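Local coordinates for protein TqaA (Penicillium aethiopicum, PDB 5DLK) that probably closes a nonribosomal peptide into a macrocycle, as the terminal condensation-like domain of a fungal nonribosomal peptide synthetase, at residues A[237-242]-A[303-308]; A[333-338]-A[350-355]; A[342-347]-A[469-474]. One frame throughout, in Å; residues are numbered along the deposited sequence. Where two conformers were deposited one is given.

Contact 1: residues A[237-242]-A[303-308]; sequences DGAKMA and DVVFGH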
loop_
_atom_site.group_PDB
_atom_site.type_symbol
_atom_site.label_atom_id
_atom_site.label_comp_id
_atom_site.label_asym_id
_atom_site.label_seq_id
_atom_site.Cartn_x
_atom_site.Cartn_y
_atom_site.Cartn_z
ATOM N N ASP A 237 -13.690 -22.638 5.848
ATOM C CA ASP A 237 -14.220 -23.983 5.712
ATOM C C ASP A 237 -15.515 -24.001 4.894
ATOM O O ASP A 237 -16.490 -23.326 5.241
ATOM C CB ASP A 237 -14.467 -24.579 7.093
ATOM C CG ASP A 237 -15.078 -25.952 7.023
ATOM O OD1 ASP A 237 -14.492 -26.818 6.351
ATOM O OD2 ASP A 237 -16.151 -26.152 7.627
ATOM N N GLY A 238 -15.506 -24.776 3.812
ATOM C CA GLY A 238 -16.640 -24.867 2.913
ATOM C C GLY A 238 -16.743 -23.746 1.885
ATOM O O GLY A 238 -17.661 -23.744 1.061
ATOM N N ALA A 239 -15.819 -22.787 1.915
ATOM C CA ALA A 239 -15.912 -21.674 0.964
ATOM C C ALA A 239 -15.483 -22.099 -0.436
ATOM O O ALA A 239 -14.608 -22.940 -0.587
ATOM C CB ALA A 239 -15.058 -20.488 1.440
ATOM N N LYS A 240 -16.112 -21.520 -1.454
ATOM C CA LYS A 240 -15.618 -21.619 -2.830
ATOM C C LYS A 240 -15.482 -20.195 -3.323
ATOM O O LYS A 240 -16.450 -19.439 -3.309
ATOM C CB LYS A 240 -16.567 -22.394 -3.767
ATOM C CG LYS A 240 -16.771 -23.874 -3.470
ATOM C CD LYS A 240 -17.936 -24.470 -4.303
ATOM C CE LYS A 240 -17.592 -24.655 -5.787
ATOM N NZ LYS A 240 -16.502 -25.646 -5.995
ATOM N N MET A 241 -14.299 -19.827 -3.761
ATOM C CA MET A 241 -14.101 -18.497 -4.298
ATOM C C MET A 241 -14.314 -18.500 -5.807
ATOM O O MET A 241 -13.716 -19.309 -6.526
ATOM C CB MET A 241 -12.700 -17.986 -3.949
ATOM C CG MET A 241 -12.454 -16.569 -4.394
ATOM S SD MET A 241 -10.938 -15.921 -3.641
ATOM C CE MET A 241 -9.692 -16.848 -4.550
ATOM N N ALA A 242 -15.172 -17.600 -6.290
ATOM C CA ALA A 242 -15.392 -17.471 -7.728
ATOM C C ALA A 242 -14.104 -17.086 -8.462
ATOM O O ALA A 242 -13.204 -16.469 -7.893
ATOM C CB ALA A 242 -16.482 -16.455 -8.012
ATOM N N ASP A 303 -22.688 -17.303 -0.798
ATOM C CA ASP A 303 -21.461 -17.466 -0.023
ATOM C C ASP A 303 -20.332 -16.958 -0.903
ATOM O O ASP A 303 -19.919 -17.664 -1.820
ATOM C CB ASP A 303 -21.270 -18.946 0.351
ATOM C CG ASP A 303 -20.028 -19.201 1.178
ATOM O OD1 ASP A 303 -19.445 -18.252 1.737
ATOM O OD2 ASP A 303 -19.615 -20.382 1.265
ATOM N N VAL A 304 -19.887 -15.717 -0.694
ATOM C CA VAL A 304 -18.913 -15.153 -1.631
ATOM C C VAL A 304 -17.590 -14.865 -0.919
ATOM O O VAL A 304 -17.564 -14.572 0.282
ATOM C CB VAL A 304 -19.440 -13.871 -2.306
ATOM C CG1 VAL A 304 -20.719 -14.166 -3.117
ATOM C CG2 VAL A 304 -19.673 -12.782 -1.282
ATOM N N VAL A 305 -16.490 -15.001 -1.652
ATOM C CA VAL A 305 -15.183 -14.680 -1.100
ATOM C C VAL A 305 -14.493 -13.741 -2.061
ATOM O O VAL A 305 -14.449 -14.015 -3.257
ATOM C CB VAL A 305 -14.291 -15.933 -0.873
ATOM C CG1 VAL A 305 -12.927 -15.507 -0.297
ATOM C CG2 VAL A 305 -14.989 -16.910 0.094
ATOM N N PHE A 306 -14.013 -12.607 -1.568
ATOM C CA PHE A 306 -13.219 -11.724 -2.430
ATOM C C PHE A 306 -12.069 -11.147 -1.603
ATOM O O PHE A 306 -11.993 -11.361 -0.397
ATOM C CB PHE A 306 -14.099 -10.617 -3.068
ATOM C CG PHE A 306 -14.929 -9.825 -2.080
ATOM C CD1 PHE A 306 -16.154 -10.309 -1.618
ATOM C CD2 PHE A 306 -14.476 -8.607 -1.597
ATOM C CE1 PHE A 306 -16.924 -9.573 -0.708
ATOM C CE2 PHE A 306 -15.232 -7.867 -0.681
ATOM C CZ PHE A 306 -16.454 -8.353 -0.229
ATOM N N GLY A 307 -11.148 -10.444 -2.236
ATOM C CA GLY A 307 -10.014 -9.940 -1.476
ATOM C C GLY A 307 -10.283 -8.559 -0.910
ATOM O O GLY A 307 -11.113 -7.808 -1.446
ATOM N N HIS A 308 -9.632 -8.230 0.202
ATOM C CA HIS A 308 -9.660 -6.849 0.672
ATOM C C HIS A 308 -8.346 -6.516 1.367
ATOM O O HIS A 308 -7.596 -7.401 1.768
ATOM C CB HIS A 308 -10.873 -6.567 1.583
ATOM C CG HIS A 308 -10.728 -7.057 2.995
ATOM N ND1 HIS A 308 -11.120 -6.306 4.083
ATOM C CD2 HIS A 308 -10.271 -8.231 3.495
ATOM C CE1 HIS A 308 -10.897 -6.988 5.194
ATOM N NE2 HIS A 308 -10.372 -8.156 4.864
HETATM O O HOH W 1 -16.974 -16.097 -4.453
#

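Contact 2: residues A[333-338]-A[350-355]; sequences LRVTFP and LHHTQT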
loop_
_atom_site.group_PDB
_atom_site.type_symbol
_atom_site.label_atom_id
_atom_site.label_comp_id
_atom_site.label_asym_id
_atom_site.label_seq_id
_atom_site.Cartn_x
_atom_site.Cartn_y
_atom_site.Cartn_z
ATOM N N LEU A 333 -11.917 -12.071 2.282
ATOM C CA LEU A 333 -13.064 -11.665 3.060
ATOM C C LEU A 333 -14.206 -12.543 2.598
ATOM O O LEU A 333 -14.511 -12.584 1.405
ATOM C CB LEU A 333 -13.390 -10.177 2.829
ATOM C CG LEU A 333 -14.616 -9.690 3.607
ATOM C CD1 LEU A 333 -14.378 -9.837 5.118
ATOM C CD2 LEU A 333 -14.903 -8.232 3.222
ATOM N N ARG A 334 -14.819 -13.257 3.535
ATOM C CA ARG A 334 -15.937 -14.134 3.221
ATOM C C ARG A 334 -17.234 -13.556 3.755
ATOM O O ARG A 334 -17.307 -13.174 4.933
ATOM C CB ARG A 334 -15.704 -15.523 3.839
ATOM C CG ARG A 334 -16.824 -16.512 3.524
ATOM C CD ARG A 334 -16.537 -17.853 4.196
ATOM N NE ARG A 334 -17.494 -18.870 3.768
ATOM C CZ ARG A 334 -17.448 -20.130 4.182
ATOM N NH1 ARG A 334 -16.493 -20.507 5.023
ATOM N NH2 ARG A 334 -18.350 -21.007 3.749
ATOM N N VAL A 335 -18.252 -13.511 2.912
ATOM C CA VAL A 335 -19.566 -13.029 3.326
ATOM C C VAL A 335 -20.590 -14.100 2.990
ATOM O O VAL A 335 -20.735 -14.503 1.830
ATOM C CB VAL A 335 -19.920 -11.684 2.650
ATOM C CG1 VAL A 335 -21.326 -11.215 3.051
ATOM C CG2 VAL A 335 -18.864 -10.645 2.996
ATOM N N THR A 336 -21.311 -14.546 4.012
ATOM C CA THR A 336 -22.237 -15.658 3.844
ATOM C C THR A 336 -23.639 -15.185 4.185
ATOM O O THR A 336 -23.904 -14.791 5.331
ATOM C CB THR A 336 -21.886 -16.841 4.734
ATOM O OG1 THR A 336 -22.244 -16.526 6.082
ATOM C CG2 THR A 336 -20.402 -17.145 4.668
ATOM N N PHE A 337 -24.517 -15.265 3.200
ATOM C CA PHE A 337 -25.912 -14.838 3.329
ATOM C C PHE A 337 -26.784 -16.002 3.759
ATOM O O PHE A 337 -26.581 -17.114 3.294
ATOM C CB PHE A 337 -26.434 -14.312 1.997
ATOM C CG PHE A 337 -25.670 -13.140 1.453
ATOM C CD1 PHE A 337 -24.457 -13.321 0.788
ATOM C CD2 PHE A 337 -26.203 -11.856 1.555
ATOM C CE1 PHE A 337 -23.767 -12.236 0.262
ATOM C CE2 PHE A 337 -25.520 -10.767 1.038
ATOM C CZ PHE A 337 -24.296 -10.959 0.383
ATOM N N PRO A 338 -27.786 -15.743 4.608
ATOM C CA PRO A 338 -28.695 -16.834 4.986
ATOM C C PRO A 338 -29.715 -17.136 3.882
ATOM O O PRO A 338 -29.805 -16.412 2.897
ATOM C CB PRO A 338 -29.396 -16.281 6.241
ATOM C CG PRO A 338 -29.461 -14.829 6.012
ATOM C CD PRO A 338 -28.115 -14.488 5.295
ATOM N N LEU A 350 -24.716 -5.670 7.139
ATOM C CA LEU A 350 -23.625 -4.790 7.568
ATOM C C LEU A 350 -22.929 -5.364 8.822
ATOM O O LEU A 350 -21.709 -5.398 8.891
ATOM C CB LEU A 350 -24.139 -3.384 7.852
ATOM C CG LEU A 350 -24.635 -2.673 6.582
ATOM C CD1 LEU A 350 -25.333 -1.355 6.946
ATOM C CD2 LEU A 350 -23.452 -2.410 5.669
ATOM N N HIS A 351 -23.716 -5.820 9.795
ATOM C CA HIS A 351 -23.120 -6.368 11.020
ATOM C C HIS A 351 -22.280 -7.601 10.728
ATOM O O HIS A 351 -21.177 -7.746 11.269
ATOM C CB HIS A 351 -24.201 -6.694 12.069
ATOM C CG HIS A 351 -24.650 -5.488 12.831
ATOM N ND1 HIS A 351 -23.768 -4.662 13.495
ATOM C CD2 HIS A 351 -25.879 -4.949 13.009
ATOM C CE1 HIS A 351 -24.437 -3.670 14.058
ATOM N NE2 HIS A 351 -25.719 -3.820 13.778
ATOM N N HIS A 352 -22.801 -8.478 9.875
ATOM C CA HIS A 352 -22.078 -9.688 9.498
ATOM C C HIS A 352 -20.783 -9.340 8.771
ATOM O O HIS A 352 -19.724 -9.900 9.070
ATOM C CB HIS A 352 -22.954 -10.600 8.630
ATOM C CG HIS A 352 -22.222 -11.775 8.044
ATOM N ND1 HIS A 352 -21.724 -12.808 8.815
ATOM C CD2 HIS A 352 -21.913 -12.081 6.761
ATOM C CE1 HIS A 352 -21.124 -13.690 8.028
ATOM N NE2 HIS A 352 -21.242 -13.282 6.775
ATOM N N THR A 353 -20.866 -8.427 7.810
ATOM C CA THR A 353 -19.689 -8.065 7.020
ATOM C C THR A 353 -18.609 -7.505 7.940
ATOM O O THR A 353 -17.413 -7.794 7.780
ATOM C CB THR A 353 -20.053 -7.051 5.911
ATOM O OG1 THR A 353 -21.006 -7.665 5.033
ATOM C CG2 THR A 353 -18.831 -6.660 5.093
ATOM N N GLN A 354 -19.031 -6.731 8.934
ATOM C CA GLN A 354 -18.048 -6.120 9.803
ATOM C C GLN A 354 -17.365 -7.180 10.662
ATOM O O GLN A 354 -16.152 -7.184 10.795
ATOM C CB GLN A 354 -18.671 -5.032 10.679
ATOM C CG GLN A 354 -17.620 -4.208 11.451
ATOM C CD GLN A 354 -18.118 -2.801 11.730
ATOM O OE1 GLN A 354 -18.383 -2.031 10.802
ATOM N NE2 GLN A 354 -18.282 -2.469 13.011
ATOM N N THR A 355 -18.134 -8.111 11.215
ATOM C CA THR A 355 -17.474 -9.138 12.010
ATOM C C THR A 355 -16.658 -10.102 11.137
ATOM O O THR A 355 -15.684 -10.670 11.609
ATOM C CB THR A 355 -18.492 -9.891 12.899
ATOM O OG1 THR A 355 -19.534 -10.418 12.106
ATOM C CG2 THR A 355 -19.124 -8.928 13.885
#

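Contact 3: residues A[342-347]-A[469-474]; sequences TDWTVM and ARLLDI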
loop_
_atom_site.group_PDB
_atom_site.type_symbol
_atom_site.label_atom_id
_atom_site.label_comp_id
_atom_site.label_asym_id
_atom_site.label_seq_id
_atom_site.Cartn_x
_atom_site.Cartn_y
_atom_site.Cartn_z
ATOM N N THR A 342 -34.903 -16.341 6.282
ATOM C CA THR A 342 -34.411 -15.567 7.423
ATOM C C THR A 342 -34.682 -14.060 7.248
ATOM O O THR A 342 -34.756 -13.289 8.227
ATOM C CB THR A 342 -32.907 -15.856 7.630
ATOM O OG1 THR A 342 -32.741 -17.257 7.890
ATOM C CG2 THR A 342 -32.315 -15.059 8.793
ATOM N N ASP A 343 -34.856 -13.641 5.997
ATOM C CA ASP A 343 -35.263 -12.273 5.664
ATOM C C ASP A 343 -34.304 -11.230 6.242
ATOM O O ASP A 343 -34.714 -10.300 6.931
ATOM C CB ASP A 343 -36.682 -12.004 6.160
ATOM C CG ASP A 343 -37.552 -11.344 5.116
ATOM O OD1 ASP A 343 -37.009 -10.857 4.099
ATOM O OD2 ASP A 343 -38.779 -11.297 5.337
ATOM N N TRP A 344 -33.013 -11.399 5.984
ATOM C CA TRP A 344 -32.048 -10.391 6.403
ATOM C C TRP A 344 -32.366 -8.985 5.889
ATOM O O TRP A 344 -32.842 -8.805 4.759
ATOM C CB TRP A 344 -30.649 -10.743 5.915
ATOM C CG TRP A 344 -29.775 -11.396 6.926
ATOM C CD1 TRP A 344 -30.137 -11.952 8.125
ATOM C CD2 TRP A 344 -28.370 -11.568 6.804
ATOM N NE1 TRP A 344 -29.019 -12.477 8.754
ATOM C CE2 TRP A 344 -27.924 -12.243 7.959
ATOM C CE3 TRP A 344 -27.437 -11.217 5.815
ATOM C CZ2 TRP A 344 -26.589 -12.582 8.146
ATOM C CZ3 TRP A 344 -26.099 -11.556 6.005
ATOM C CH2 TRP A 344 -25.690 -12.226 7.163
ATOM N N THR A 345 -32.090 -8.008 6.739
ATOM C CA THR A 345 -32.095 -6.609 6.337
ATOM C C THR A 345 -30.689 -6.168 5.984
ATOM O O THR A 345 -29.715 -6.866 6.241
ATOM C CB THR A 345 -32.610 -5.703 7.455
ATOM O OG1 THR A 345 -31.695 -5.752 8.554
ATOM C CG2 THR A 345 -33.996 -6.171 7.935
ATOM N N VAL A 346 -30.589 -4.989 5.391
ATOM C CA VAL A 346 -29.299 -4.364 5.177
ATOM C C VAL A 346 -28.474 -4.302 6.461
ATOM O O VAL A 346 -27.282 -4.608 6.450
ATOM C CB VAL A 346 -29.494 -2.956 4.599
ATOM C CG1 VAL A 346 -28.191 -2.158 4.665
ATOM C CG2 VAL A 346 -30.036 -3.063 3.168
ATOM N N MET A 347 -29.096 -3.952 7.584
ATOM C CA MET A 347 -28.344 -3.886 8.834
ATOM C C MET A 347 -27.703 -5.232 9.215
ATOM O O MET A 347 -26.581 -5.266 9.717
ATOM C CB MET A 347 -29.244 -3.424 9.986
ATOM C CG MET A 347 -28.436 -2.891 11.154
ATOM S SD MET A 347 -27.714 -1.281 10.682
ATOM C CE MET A 347 -29.181 -0.260 10.866
ATOM N N ALA A 469 -34.035 -1.860 5.253
ATOM C CA ALA A 469 -34.617 -2.522 4.090
ATOM C C ALA A 469 -34.297 -4.007 4.054
ATOM O O ALA A 469 -33.195 -4.414 4.419
ATOM C CB ALA A 469 -34.123 -1.866 2.790
ATOM N N ARG A 470 -35.239 -4.805 3.559
ATOM C CA ARG A 470 -34.991 -6.235 3.360
ATOM C C ARG A 470 -34.045 -6.423 2.189
ATOM O O ARG A 470 -34.222 -5.795 1.145
ATOM C CB ARG A 470 -36.297 -7.002 3.111
ATOM C CG ARG A 470 -37.154 -7.222 4.342
ATOM C CD ARG A 470 -38.505 -7.865 3.958
ATOM N NE ARG A 470 -38.429 -8.550 2.663
ATOM C CZ ARG A 470 -39.234 -9.538 2.275
ATOM N NH1 ARG A 470 -40.197 -9.975 3.076
ATOM N NH2 ARG A 470 -39.077 -10.096 1.082
ATOM N N LEU A 471 -33.031 -7.275 2.348
ATOM C CA LEU A 471 -32.131 -7.544 1.219
ATOM C C LEU A 471 -32.889 -8.017 -0.011
ATOM O O LEU A 471 -32.543 -7.655 -1.145
ATOM C CB LEU A 471 -31.088 -8.599 1.594
ATOM C CG LEU A 471 -29.932 -8.191 2.492
ATOM C CD1 LEU A 471 -28.909 -9.357 2.603
ATOM C CD2 LEU A 471 -29.264 -6.914 1.983
ATOM N N LEU A 472 -33.924 -8.827 0.202
ATOM C CA LEU A 472 -34.730 -9.317 -0.920
ATOM C C LEU A 472 -35.361 -8.185 -1.742
ATOM O O LEU A 472 -35.721 -8.380 -2.900
ATOM C CB LEU A 472 -35.834 -10.260 -0.421
ATOM C CG LEU A 472 -35.332 -11.664 -0.088
ATOM C CD1 LEU A 472 -36.408 -12.513 0.601
ATOM C CD2 LEU A 472 -34.847 -12.336 -1.365
ATOM N N ASP A 473 -35.489 -7.007 -1.141
ATOM C CA ASP A 473 -36.146 -5.881 -1.799
ATOM C C ASP A 473 -35.169 -4.926 -2.487
ATOM O O ASP A 473 -35.584 -3.929 -3.090
ATOM C CB ASP A 473 -36.979 -5.096 -0.786
ATOM C CG ASP A 473 -38.196 -5.876 -0.295
ATOM O OD1 ASP A 473 -38.656 -6.784 -1.023
ATOM O OD2 ASP A 473 -38.679 -5.587 0.824
ATOM N N ILE A 474 -33.874 -5.205 -2.372
ATOM C CA ILE A 474 -32.863 -4.319 -2.939
ATOM C C ILE A 474 -32.699 -4.584 -4.431
ATOM O O ILE A 474 -32.519 -5.732 -4.846
ATOM C CB ILE A 474 -31.489 -4.500 -2.259
ATOM C CG1 ILE A 474 -31.582 -4.264 -0.750
ATOM C CG2 ILE A 474 -30.438 -3.582 -2.903
ATOM C CD1 ILE A 474 -31.591 -2.825 -0.323
HETATM O O HOH W 2 -34.276 -10.101 2.952
#

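Contact 1: residues A[237-242]-A[303-308]
Val-305 on strand 303-310 meets the loop 237-242 with both of its methyl branches. CG1, anti to the backbone N (chi1 180°), goes to Met-241, where it lies 3.9 Å from the sulfur SD, while CG2 packs against Ala-239 CB at 3.8 Å. A beta-branched valine suits this place because its two methyls serve two loop residues at once, and the small alanine lets the loop pass near the strand. Met-241 runs across the valine at about a right angle. Its CG, set anti to the backbone N (chi1 -176°), also rests on the strand backbone, 3.4 Å from Val-305 O, before the chain bends at chi3; the side chain also touches Trp-378, Thr-382 and Leu-384.

Asp-303, two residues back along the strand, points toward the loop as well. Its OD2 stands 3.9 Å from Ala-239 CA, but its charge is answered by Arg-334 of the adjacent strand in a salt bridge. Arg-334 also donates to Asp-237 O, so this one guanidinium ties the start of the loop to the strand's acid.

The alternation of the strand turns Asp-303 and Val-305 to the loop, whereas Phe-306 packs on helix 283-299; the loop thus lies over part of the large mixed sheet of this condensation domain. At the far end a water accepts from Ala-242 N and Val-305 N, each at 3.0 Å. Gly-307 pairs with strand 386-390, while Val-305 N turns to this water instead.

The direct contact between loop and strand is therefore largely apolar, and its polar links are indirect: a water joins the two backbones, and an arginine of a third segment bridges the acid and a loop carbonyl.

Contact 2: residues A[333-338]-A[350-355]
His-352 reaches from its helix to the edge of strand 333-336, where NE2 accepts the backbone N-H of Thr-336 at 3.0 Å between N and NE2, almost straight at 174°. The donor sits 18° out of the ring plane, and its use of NE2 as acceptor suggests that this nitrogen carries no proton. With CG anti to the backbone N (chi1 172°), the imidazole is thrown outward from the helix to the strand. Its CD2 corner lies 3.9 Å from Val-335 CG1, and the Thr-336 and His-352 side chains cross at about a right angle, OG1 3.6 Å from CE1.

Strand 329-336 is one of the two outermost strands of the six-stranded mixed sheet in this condensation domain, and the axes of strand 333-336 and helix 350-355 pass 8.3 Å apart, roughly antiparallel at 151°. Backbone groups that would otherwise pair with a further strand turn to the helix: Thr-336 N uses His-352, and Arg-334 O accepts from Gln-356.

Thr-353 sets OG1 beside its own backbone N, where it bonds to Leu-349 O. With its hydroxyl thus satisfied within the helix, the threonine can sit buried against the methyls of Val-335, OG1 being 4.1 Å from CG1.

Contact 3: residues A[342-347]-A[469-474]
Thr-345 and Arg-470 face each other across a single backbone bridge, their CA atoms 4.2 Å apart. The flanking bonds fasten it: Leu-471 N gives to Trp-344 O at 2.9 Å, and Val-346 N gives to Ala-469 O at 2.8 Å, the latter donor lying nearly along the C=O axis. Trp-344 O takes a second proton from a water, which also donates to Asp-343 OD1 and accepts from Leu-472 N. Beyond the bridge both chains change course. The 469-474 segment enters a 3-10 turn, and Thr-345 becomes the N-cap of helix 346-358; its hydroxyl caps a backbone N of the first turn while Asp-348 receives Thr-345 N, as in a capping box. The contact thereby pins the start of this helix to the chain's last residues, which follow helix 446-465, at the surface of the condensation domain.

Val-346 CG2 fills the apolar side, 3.8 Å from Ile-474 CD1 and near Leu-471 CD2. The other methyl of Leu-471, CD1, comes to the edge of the Trp-344 indole, 4.0 Å from CE3, with the two side chains pointing the same way. Leu-471 suits this place because its two methyls serve Trp-344 and Val-346 separately.

On the solvent side Asp-343 OD2 forms a salt bridge with Arg-470 NH1 at 3.0 Å, while OD1 lies over one face of the guanidinium, the two planes 71° apart. OD2 lies well out of the guanidinium plane and no N-H points at it, so the attraction is one of charge. A leucine in place of Asp-343 would probably leave Arg-470 without one of its two carboxylate mates and the bridging water without one of its two acceptors. The other mate is Asp-473, whose OD2 is 3.5 Å from Arg-470 NE, again well out of the guanidinium plane.

Overall arrangement
Contacts 1 and 2 meet in one mixed sheet, on the adjacent strands 303-310 and 329-336, their centres about 11 Å apart; Arg-334 and backbone bonds between the strands join them. Contact 2 then shares helix 346-358 with contact 3, their centres about 13 Å apart, where Trp-344 packs on Pro-338 and His-352. Contacts 1 and 3, with centres about 21 Å apart, do not touch. Along the chain contact 1 closes before the others open, while contacts 2 and 3 interleave. All three thus form a connected strip from loop through sheet edge and helix to the C-terminal tail. Contact 2 alone approaches the phosphopantetheine site, Thr-353 lying about 6 Å from Tyr-357 between side chains.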